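Local atomic coordinates of kinesin-like protein (Caenorhabditis elegans, PDB entry 5X3E), a protein that probably acts as a microtubule motor of the kinesin-6 family, converting ATP binding and hydrolysis into movement, captured here in the nucleotide-free state. Residues A[57-62]-A[80-85]; A[409-414]-A[423-428]. All blocks are in the same frame, centred on the assembly; numbering follows the deposited sequence.

Contact 1: A[57-62]-A[80-85]; sequences EGSIQT and VFRFGR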
# COMPACT_ATOMS: atom_id res chain seq x y z
N GLU A 57 -12.76 -16.34 15.33
CA GLU A 57 -11.59 -15.49 15.10
C GLU A 57 -11.03 -15.69 13.70
O GLU A 57 -9.98 -15.13 13.36
CB GLU A 57 -10.50 -15.71 16.17
CG GLU A 57 -9.56 -14.52 16.42
CD GLU A 57 -10.20 -13.40 17.22
OE1 GLU A 57 -11.33 -13.58 17.72
OE2 GLU A 57 -9.57 -12.33 17.37
N GLY A 58 -11.71 -16.50 12.88
CA GLY A 58 -11.42 -16.65 11.47
C GLY A 58 -12.71 -16.79 10.67
O GLY A 58 -12.68 -17.15 9.49
N SER A 59 -13.85 -16.51 11.32
CA SER A 59 -15.16 -16.63 10.68
C SER A 59 -16.07 -15.52 11.18
O SER A 59 -15.91 -15.00 12.29
CB SER A 59 -15.80 -17.99 10.96
OG SER A 59 -14.94 -19.05 10.59
N ILE A 60 -17.06 -15.18 10.35
CA ILE A 60 -18.01 -14.10 10.62
C ILE A 60 -19.38 -14.52 10.11
O ILE A 60 -19.50 -15.04 9.00
CB ILE A 60 -17.58 -12.78 9.96
CG1 ILE A 60 -16.49 -12.10 10.78
CG2 ILE A 60 -18.77 -11.84 9.77
CD1 ILE A 60 -16.12 -10.73 10.26
N GLN A 61 -20.41 -14.31 10.93
CA GLN A 61 -21.78 -14.68 10.58
C GLN A 61 -22.61 -13.44 10.28
O GLN A 61 -22.54 -12.44 11.00
CB GLN A 61 -22.44 -15.48 11.70
CG GLN A 61 -23.87 -15.86 11.39
CD GLN A 61 -24.52 -16.64 12.51
OE1 GLN A 61 -25.68 -16.39 12.86
NE2 GLN A 61 -23.79 -17.59 13.07
N THR A 62 -23.43 -13.53 9.23
CA THR A 62 -24.36 -12.48 8.86
C THR A 62 -25.60 -12.52 9.75
O THR A 62 -26.05 -13.58 10.18
CB THR A 62 -24.74 -12.64 7.39
OG1 THR A 62 -23.55 -12.80 6.61
CG2 THR A 62 -25.49 -11.44 6.89
N VAL A 80 -22.16 -17.24 6.21
CA VAL A 80 -20.98 -17.33 7.06
C VAL A 80 -19.75 -17.21 6.17
O VAL A 80 -19.63 -17.93 5.17
CB VAL A 80 -20.96 -18.65 7.85
CG1 VAL A 80 -19.66 -18.77 8.62
CG2 VAL A 80 -22.14 -18.71 8.80
N PHE A 81 -18.85 -16.31 6.52
CA PHE A 81 -17.68 -16.03 5.71
C PHE A 81 -16.41 -16.41 6.47
O PHE A 81 -16.30 -16.15 7.67
CB PHE A 81 -17.63 -14.56 5.31
CG PHE A 81 -18.76 -14.15 4.42
CD1 PHE A 81 -19.85 -13.47 4.92
CD2 PHE A 81 -18.73 -14.46 3.07
CE1 PHE A 81 -20.89 -13.09 4.10
CE2 PHE A 81 -19.77 -14.09 2.24
CZ PHE A 81 -20.85 -13.40 2.75
N ARG A 82 -15.47 -17.01 5.76
CA ARG A 82 -14.21 -17.46 6.35
C ARG A 82 -13.07 -16.61 5.82
O ARG A 82 -12.90 -16.46 4.60
CB ARG A 82 -13.97 -18.94 6.04
CG ARG A 82 -12.75 -19.52 6.73
CD ARG A 82 -12.70 -21.03 6.58
NE ARG A 82 -11.52 -21.60 7.22
CZ ARG A 82 -11.46 -21.93 8.51
NH1 ARG A 82 -10.35 -22.44 9.02
NH2 ARG A 82 -12.51 -21.73 9.29
N PHE A 83 -12.28 -16.05 6.74
CA PHE A 83 -11.11 -15.26 6.41
C PHE A 83 -9.89 -15.88 7.08
O PHE A 83 -10.00 -16.72 7.98
CB PHE A 83 -11.27 -13.81 6.86
CG PHE A 83 -12.43 -13.10 6.23
CD1 PHE A 83 -12.30 -12.49 5.00
CD2 PHE A 83 -13.66 -13.06 6.87
CE1 PHE A 83 -13.37 -11.84 4.42
CE2 PHE A 83 -14.73 -12.41 6.30
CZ PHE A 83 -14.59 -11.80 5.07
N GLY A 84 -8.70 -15.45 6.64
CA GLY A 84 -7.48 -15.90 7.28
C GLY A 84 -7.38 -15.50 8.73
O GLY A 84 -6.68 -16.16 9.50
N ARG A 85 -8.06 -14.42 9.12
CA ARG A 85 -8.07 -13.92 10.48
C ARG A 85 -9.17 -12.86 10.58
O ARG A 85 -9.36 -12.08 9.65
CB ARG A 85 -6.71 -13.32 10.86
CG ARG A 85 -6.72 -12.52 12.16
CD ARG A 85 -6.87 -13.43 13.38
NE ARG A 85 -7.04 -12.66 14.62
CZ ARG A 85 -6.05 -12.19 15.37
NH1 ARG A 85 -4.78 -12.41 15.03
NH2 ARG A 85 -6.33 -11.50 16.47
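Glu57 and Arg85 run alongside each other in the same direction, their carboxylate and guanidinium planes 42° apart. Glu57 OE2 comes to the rim of the guanidinium, close to its plane, and the salt bridge to Arg85 NH2 is weak as a hydrogen bond at 3.5 Å. Both chains bend at chi2 (75° in Glu57, 71° in Arg85), which sets Arg85 NE beside the Glu57 CG methylene, 3.6 Å away. Arg85 NH1 also forms a salt bridge with a bound sulfate.

Beyond this pair the segments form an antiparallel ladder. Ile60 and Phe81 are a hydrogen-bonded pair, with Ile60 N to Phe81 O and Phe81 N to Ile60 O both 2.9 Å. Phe83 N extends the ladder to Gly58 O at 3.0 Å. The side chains of Ser59, Gln61, Val80 and Arg82 take one face of the sheet, those of Ile60 and Phe81 the other. Thr62 OG1, hydrogen-bonded to Lys79 O, approaches Phe81 CE1 obliquely at 3.7 Å.

These are the two inner strands of a four-stranded antiparallel sheet: strand 52-54 pairs with 59-62, and strand 430-433 with 79-82. Ile60 and Phe83 pack against strand 37-42, whereas Thr62 touches Tyr418 and Met422 of helix 418-424.

Contact 2: A[409-414]-A[423-428]; sequences ICVNPK and SALAFA
Ile409 and Val411, alternate residues of a strand in the central sheet of the kinesin motor domain, a P-loop NTPase fold, send their side chains toward segment 423-428, which begins in helix 418-424. Ala424 CB is shared between them, 3.8 Å from Ile409 CG2 and 3.9 Å from Val411 CG1. Ile409 CD1 continues to Phe427 CB at 3.8 Å, the two side chains crossing at about a right angle. With CG1 anti to the carbonyl carbon (chi1 -55°), Ile409 lays CG2 against Ala424 CB and O, and chi2 of -63° swings CD1 to Phe427 while keeping it near Ala424 O. Val411 CG1 also meets Leu425 CD2 at 4.1 Å. Replacing Ile409 with an alanine would probably open a gap beside Phe427 CB and take the CG2 contact away from Ala424 CB.

In the next shell, backbone bonds to Arg41 and Tyr119 fix the strand between 37-42 and 114-119, and the Phe427 ring stacks edge-to-face on Tyr119. Phe427 O accepts from Arg371 NH2, and Asn421 ND2 donates to Asn412 O. Past the strand, the chain turns through an Asx turn, in which Lys414 N donates to Asn412 OD1 at 2.9 Å, with an N-H...O angle of 160°.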
# COMPACT_ATOMS: atom_id res chain seq x y z
N ILE A 409 -10.32 -6.36 4.88
CA ILE A 409 -11.71 -5.96 4.72
C ILE A 409 -12.17 -5.32 6.03
O ILE A 409 -12.31 -6.00 7.05
CB ILE A 409 -12.60 -7.15 4.35
CG1 ILE A 409 -12.08 -7.84 3.10
CG2 ILE A 409 -14.04 -6.69 4.14
CD1 ILE A 409 -12.10 -6.96 1.88
N CYS A 410 -12.40 -4.01 6.00
CA CYS A 410 -12.96 -3.30 7.15
C CYS A 410 -14.47 -3.27 7.01
O CYS A 410 -15.00 -2.87 5.97
CB CYS A 410 -12.39 -1.88 7.22
SG CYS A 410 -10.59 -1.82 7.47
N VAL A 411 -15.18 -3.67 8.07
CA VAL A 411 -16.64 -3.72 8.03
C VAL A 411 -17.20 -3.12 9.32
O VAL A 411 -16.62 -3.28 10.39
CB VAL A 411 -17.18 -5.15 7.83
CG1 VAL A 411 -16.88 -5.65 6.42
CG2 VAL A 411 -16.60 -6.08 8.85
N ASN A 412 -18.33 -2.43 9.20
CA ASN A 412 -19.01 -1.87 10.35
C ASN A 412 -20.15 -2.78 10.78
O ASN A 412 -21.02 -3.09 9.95
CB ASN A 412 -19.54 -0.47 10.04
CG ASN A 412 -19.92 0.30 11.30
OD1 ASN A 412 -20.54 -0.24 12.22
ND2 ASN A 412 -19.54 1.57 11.35
N PRO A 413 -20.17 -3.25 12.03
CA PRO A 413 -21.26 -4.14 12.47
C PRO A 413 -22.61 -3.45 12.60
O PRO A 413 -23.60 -4.14 12.89
CB PRO A 413 -20.77 -4.64 13.84
CG PRO A 413 -19.31 -4.30 13.90
CD PRO A 413 -19.15 -3.06 13.07
N LYS A 414 -22.68 -2.14 12.42
CA LYS A 414 -23.95 -1.44 12.54
C LYS A 414 -24.95 -2.00 11.54
O LYS A 414 -24.58 -2.28 10.39
CB LYS A 414 -23.75 0.07 12.34
CG LYS A 414 -24.56 0.93 13.30
CD LYS A 414 -24.15 2.39 13.28
CE LYS A 414 -24.94 3.19 14.31
NZ LYS A 414 -24.54 4.62 14.36
N SER A 423 -21.35 -7.18 0.29
CA SER A 423 -20.41 -7.06 -0.81
C SER A 423 -18.97 -7.09 -0.32
O SER A 423 -18.09 -7.66 -0.98
CB SER A 423 -20.66 -5.77 -1.59
OG SER A 423 -20.42 -4.64 -0.77
N ALA A 424 -18.71 -6.48 0.84
CA ALA A 424 -17.35 -6.43 1.37
C ALA A 424 -16.89 -7.81 1.83
O ALA A 424 -15.71 -8.15 1.69
CB ALA A 424 -17.27 -5.44 2.53
N LEU A 425 -17.80 -8.61 2.38
CA LEU A 425 -17.46 -9.96 2.82
C LEU A 425 -17.43 -10.95 1.67
O LEU A 425 -17.01 -12.09 1.87
CB LEU A 425 -18.45 -10.43 3.89
CG LEU A 425 -18.50 -9.64 5.20
CD1 LEU A 425 -19.66 -10.12 6.06
CD2 LEU A 425 -17.20 -9.74 5.97
N ALA A 426 -17.88 -10.56 0.47
CA ALA A 426 -17.76 -11.42 -0.70
C ALA A 426 -16.31 -11.67 -1.10
O ALA A 426 -16.03 -12.62 -1.83
CB ALA A 426 -18.53 -10.82 -1.88
N PHE A 427 -15.38 -10.83 -0.63
CA PHE A 427 -13.95 -11.06 -0.84
C PHE A 427 -13.42 -12.24 -0.04
O PHE A 427 -12.22 -12.52 -0.11
CB PHE A 427 -13.16 -9.80 -0.48
CG PHE A 427 -13.14 -8.76 -1.57
CD1 PHE A 427 -12.31 -8.89 -2.67
CD2 PHE A 427 -13.95 -7.64 -1.49
CE1 PHE A 427 -12.28 -7.93 -3.66
CE2 PHE A 427 -13.93 -6.67 -2.48
CZ PHE A 427 -13.09 -6.82 -3.56
N ALA A 428 -14.28 -12.92 0.72
CA ALA A 428 -13.84 -13.97 1.63
C ALA A 428 -13.24 -15.13 0.86
O ALA A 428 -13.63 -15.43 -0.27
CB ALA A 428 -15.01 -14.45 2.50

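In the fold
The two contacts meet directly, their centres about 10 Å apart, and Leu425 and Ala428 join them. Leu425 CD2, which serves contact 2, lies 3.5 Å from Phe83 CZ of contact 1, while Leu425 O lies 3.2 Å from Phe81 CD2. Ala428 CA is 3.5 Å from Phe83 CE1, and Ala428 CB is 3.6 Å from Arg82 O. Segment 423-428 is thus packed between the small sheet of contact 1 and strand 404-411 of the central sheet, and leads on to strand 430-433 at the edge of that small sheet. Toward the probable nucleotide site, Asn412 ND2 bonds Gly123 O of the probable P-loop, and the side chain of Ala424 comes close to that loop.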